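Local coordinates for protein chorismatase (Streptomyces hygroscopicus, PDB 4BPS) that hydrolyses chorismate to pyruvate and a dihydroxycyclohexadiene carboxylic acid, a step in the biosynthesis of the immunosuppressant polyketides FK506 and FK520, at residues E304-V309 and L325-I330. Sequence-based numbering, arbitrary orientation.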
ATOM      1  N   GLU A 304      -8.572 -10.396  19.164  1.00  7.11           N
ATOM      2  CA  GLU A 304      -8.224 -10.245  20.563  1.00  8.36           C
ATOM      3  C   GLU A 304      -6.951  -9.420  20.765  1.00  8.38           C
ATOM      4  O   GLU A 304      -6.639  -9.069  21.889  1.00  9.66           O
ATOM      5  CB  GLU A 304      -8.089 -11.623  21.243  1.00 10.55           C
ATOM      6  CG  GLU A 304      -6.930 -12.481  20.708  1.00 11.59           C
ATOM      7  CD  GLU A 304      -7.194 -13.992  20.781  1.00 14.15           C
ATOM      8  OE1 GLU A 304      -7.260 -14.527  21.907  1.00 14.99           O
ATOM      9  OE2 GLU A 304      -7.319 -14.657  19.732  1.00 14.36           O
ATOM     10  N   ASP A 305      -6.233  -9.104  19.679  1.00  7.15           N
ATOM     11  CA  ASP A 305      -5.038  -8.254  19.745  1.00  7.25           C
ATOM     12  C   ASP A 305      -5.283  -6.804  19.369  1.00  7.41           C
ATOM     13  O   ASP A 305      -4.365  -5.996  19.533  1.00  7.59           O
ATOM     14  CB  ASP A 305      -3.930  -8.803  18.829  1.00  7.09           C
ATOM     15  CG  ASP A 305      -3.367 -10.127  19.295  1.00  7.83           C
ATOM     16  OD1 ASP A 305      -3.495 -10.466  20.493  1.00  8.30           O
ATOM     17  OD2 ASP A 305      -2.725 -10.815  18.460  1.00  7.86           O
ATOM     18  N   LEU A 306      -6.457  -6.447  18.851  1.00  7.38           N
ATOM     19  CA  LEU A 306      -6.605  -5.100  18.325  1.00  8.54           C
ATOM     20  C   LEU A 306      -6.423  -4.044  19.401  1.00  8.34           C
ATOM     21  O   LEU A 306      -5.732  -3.071  19.174  1.00  8.46           O
ATOM     22  CB  LEU A 306      -7.952  -4.913  17.601  1.00 12.52           C
ATOM     23  CG  LEU A 306      -7.849  -4.961  16.052  1.00 15.40           C
ATOM     24  CD1 LEU A 306      -7.904  -6.415  15.588  1.00 16.33           C
ATOM     25  CD2 LEU A 306      -8.862  -4.139  15.299  1.00 16.87           C
ATOM     26  N   ASP A 307      -7.018  -4.229  20.573  1.00  9.36           N
ATOM     27  CA  ASP A 307      -6.855  -3.202  21.599  1.00 11.41           C
ATOM     28  C   ASP A 307      -5.412  -3.160  22.125  1.00 10.11           C
ATOM     29  O   ASP A 307      -4.902  -2.096  22.417  1.00 10.17           O
ATOM     30  CB  ASP A 307      -7.836  -3.379  22.744  1.00 15.74           C
ATOM     31  CG  ASP A 307      -7.963  -2.112  23.570  1.00 20.36           C
ATOM     32  OD1 ASP A 307      -8.389  -1.071  23.010  1.00 21.48           O
ATOM     33  OD2 ASP A 307      -7.615  -2.142  24.766  1.00 22.94           O
ATOM     34  N   THR A 308      -4.769  -4.315  22.248  1.00  9.56           N
ATOM     35  CA  THR A 308      -3.378  -4.385  22.652  1.00  9.71           C
ATOM     36  C   THR A 308      -2.534  -3.525  21.703  1.00  8.55           C
ATOM     37  O   THR A 308      -1.731  -2.682  22.132  1.00  8.97           O
ATOM     38  CB  THR A 308      -2.892  -5.847  22.628  1.00 11.00           C
ATOM     39  OG1 THR A 308      -3.684  -6.617  23.536  1.00 13.29           O
ATOM     40  CG2 THR A 308      -1.423  -5.948  23.026  1.00 11.31           C
ATOM     41  N   VAL A 309      -2.737  -3.738  20.411  1.00  7.10           N
ATOM     42  CA  VAL A 309      -1.992  -2.995  19.414  1.00  7.08           C
ATOM     43  C   VAL A 309      -2.335  -1.506  19.418  1.00  6.95           C
ATOM     44  O   VAL A 309      -1.441  -0.662  19.310  1.00  6.85           O
ATOM     45  CB  VAL A 309      -2.212  -3.625  18.019  1.00  7.03           C
ATOM     46  CG1 VAL A 309      -1.719  -2.718  16.900  1.00  6.87           C
ATOM     47  CG2 VAL A 309      -1.536  -4.982  17.946  1.00  7.56           C
ATOM     48  N   LEU A 325      -7.405   1.045  12.564  1.00  6.53           N
ATOM     49  CA  LEU A 325      -7.064  -0.367  12.789  1.00  6.72           C
ATOM     50  C   LEU A 325      -8.011  -1.238  11.973  1.00  5.94           C
ATOM     51  O   LEU A 325      -9.210  -0.982  11.930  1.00  7.27           O
ATOM     52  CB  LEU A 325      -7.127  -0.733  14.278  1.00  8.46           C
ATOM     53  CG  LEU A 325      -5.800  -0.565  15.041  1.00 11.67           C
ATOM     54  CD1 LEU A 325      -5.426   0.902  15.148  1.00 12.20           C
ATOM     55  CD2 LEU A 325      -5.853  -1.208  16.412  1.00 13.06           C
ATOM     56  N   LEU A 326      -7.455  -2.254  11.322  1.00  5.54           N
ATOM     57  CA  LEU A 326      -8.203  -3.161  10.451  1.00  5.61           C
ATOM     58  C   LEU A 326      -7.849  -4.593  10.849  1.00  5.59           C
ATOM     59  O   LEU A 326      -6.670  -4.935  10.920  1.00  6.82           O
ATOM     60  CB  LEU A 326      -7.844  -2.901   8.989  1.00  6.11           C
ATOM     61  CG  LEU A 326      -8.300  -1.534   8.438  1.00  6.69           C
ATOM     62  CD1 LEU A 326      -7.605  -1.241   7.105  1.00  7.46           C
ATOM     63  CD2 LEU A 326      -9.820  -1.493   8.281  1.00  7.20           C
ATOM     64  N   HIS A 327      -8.871  -5.418  11.060  1.00  5.08           N
ATOM     65  CA  HIS A 327      -8.701  -6.795  11.469  1.00  5.30           C
ATOM     66  C   HIS A 327      -8.575  -7.662  10.224  1.00  4.80           C
ATOM     67  O   HIS A 327      -9.597  -7.905   9.548  1.00  5.39           O
ATOM     68  CB  HIS A 327      -9.896  -7.217  12.299  1.00  6.12           C
ATOM     69  CG  HIS A 327      -9.864  -8.650  12.674  1.00  6.97           C
ATOM     70  ND1 HIS A 327     -11.005  -9.404  12.807  1.00  9.10           N
ATOM     71  CD2 HIS A 327      -8.816  -9.479  12.903  1.00  7.02           C
ATOM     72  CE1 HIS A 327     -10.659 -10.638  13.129  1.00  9.13           C
ATOM     73  NE2 HIS A 327      -9.340 -10.711  13.187  1.00  8.22           N
ATOM     74  N   THR A 328      -7.363  -8.096   9.885  1.00  5.09           N
ATOM     75  CA  THR A 328      -7.146  -8.863   8.667  1.00  5.60           C
ATOM     76  C   THR A 328      -5.768  -9.539   8.737  1.00  5.36           C
ATOM     77  O   THR A 328      -4.926  -9.177   9.553  1.00  5.89           O
ATOM     78  CB  THR A 328      -7.281  -7.941   7.442  1.00  6.18           C
ATOM     79  OG1 THR A 328      -7.530  -8.740   6.279  1.00  6.66           O
ATOM     80  CG2 THR A 328      -6.038  -7.066   7.248  1.00  6.51           C
ATOM     81  N   ASP A 329      -5.575 -10.541   7.890  1.00  5.77           N
ATOM     82  CA  ASP A 329      -4.345 -11.325   7.894  1.00  6.35           C
ATOM     83  C   ASP A 329      -3.167 -10.613   7.227  1.00  6.23           C
ATOM     84  O   ASP A 329      -3.342  -9.661   6.452  1.00  6.18           O
ATOM     85  CB  ASP A 329      -4.578 -12.656   7.193  1.00  7.45           C
ATOM     86  CG  ASP A 329      -5.423 -13.642   8.011  1.00  9.10           C
ATOM     87  OD1 ASP A 329      -5.795 -13.368   9.157  1.00  9.20           O
ATOM     88  OD2 ASP A 329      -5.660 -14.750   7.520  1.00 10.62           O
ATOM     89  N   ILE A 330      -1.964 -11.090   7.572  1.00  6.78           N
ATOM     90  CA  ILE A 330      -0.711 -10.532   7.088  1.00  6.54           C
ATOM     91  C   ILE A 330      -0.050 -11.531   6.105  1.00  6.05           C
ATOM     92  O   ILE A 330      -0.405 -12.715   6.070  1.00  6.19           O
ATOM     93  CB  ILE A 330       0.253 -10.252   8.282  1.00  7.73           C
ATOM     94  CG1 ILE A 330      -0.511  -9.730   9.523  1.00 10.12           C
ATOM     95  CG2 ILE A 330       1.418  -9.319   7.852  1.00  8.10           C
ATOM     96  CD1 ILE A 330      -1.169  -8.356   9.373  1.00 10.99           C
TER
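Leu306, on a helix, and Leu325, on a strand, pass alongside each other in opposite directions, and no hydrogen bond or ion pair joins the two segments. Leu306 divides its branches between two partners: CD2 lies 4.0 Å from Leu325 CB, while CD1 rests 3.9 Å from His327 CB. A forked aliphatic side chain suits this place because one residue can cover two alternate positions of the strand. Leu325 reaches back with CD2, which sits 3.3 Å from the backbone O of Leu306, a close van der Waals approach to the helix, and more loosely, at 4.4 Å, from Val309 CG1. Val309 N donates a 2.9 Å hydrogen bond to Asp305 O, part of the helical turn that carries Leu306 and Val309.

His327 crosses Leu306 at about a right angle. With CG anti to the backbone N (chi1 175°), its ring is carried so that CG and CD2 lie 4.2 Å from Leu306 CD1. The polar ND1 is hydrogen-bonded to Thr66 OG1.

The contact belongs to the beta-alpha-beta unit formed by strand 296-300, helix 306-314 and strand 323-327. Val298 touches both Val309 and Leu325; short, branched Val309 fits between these and Val259 and Cys263 of helix 259-274.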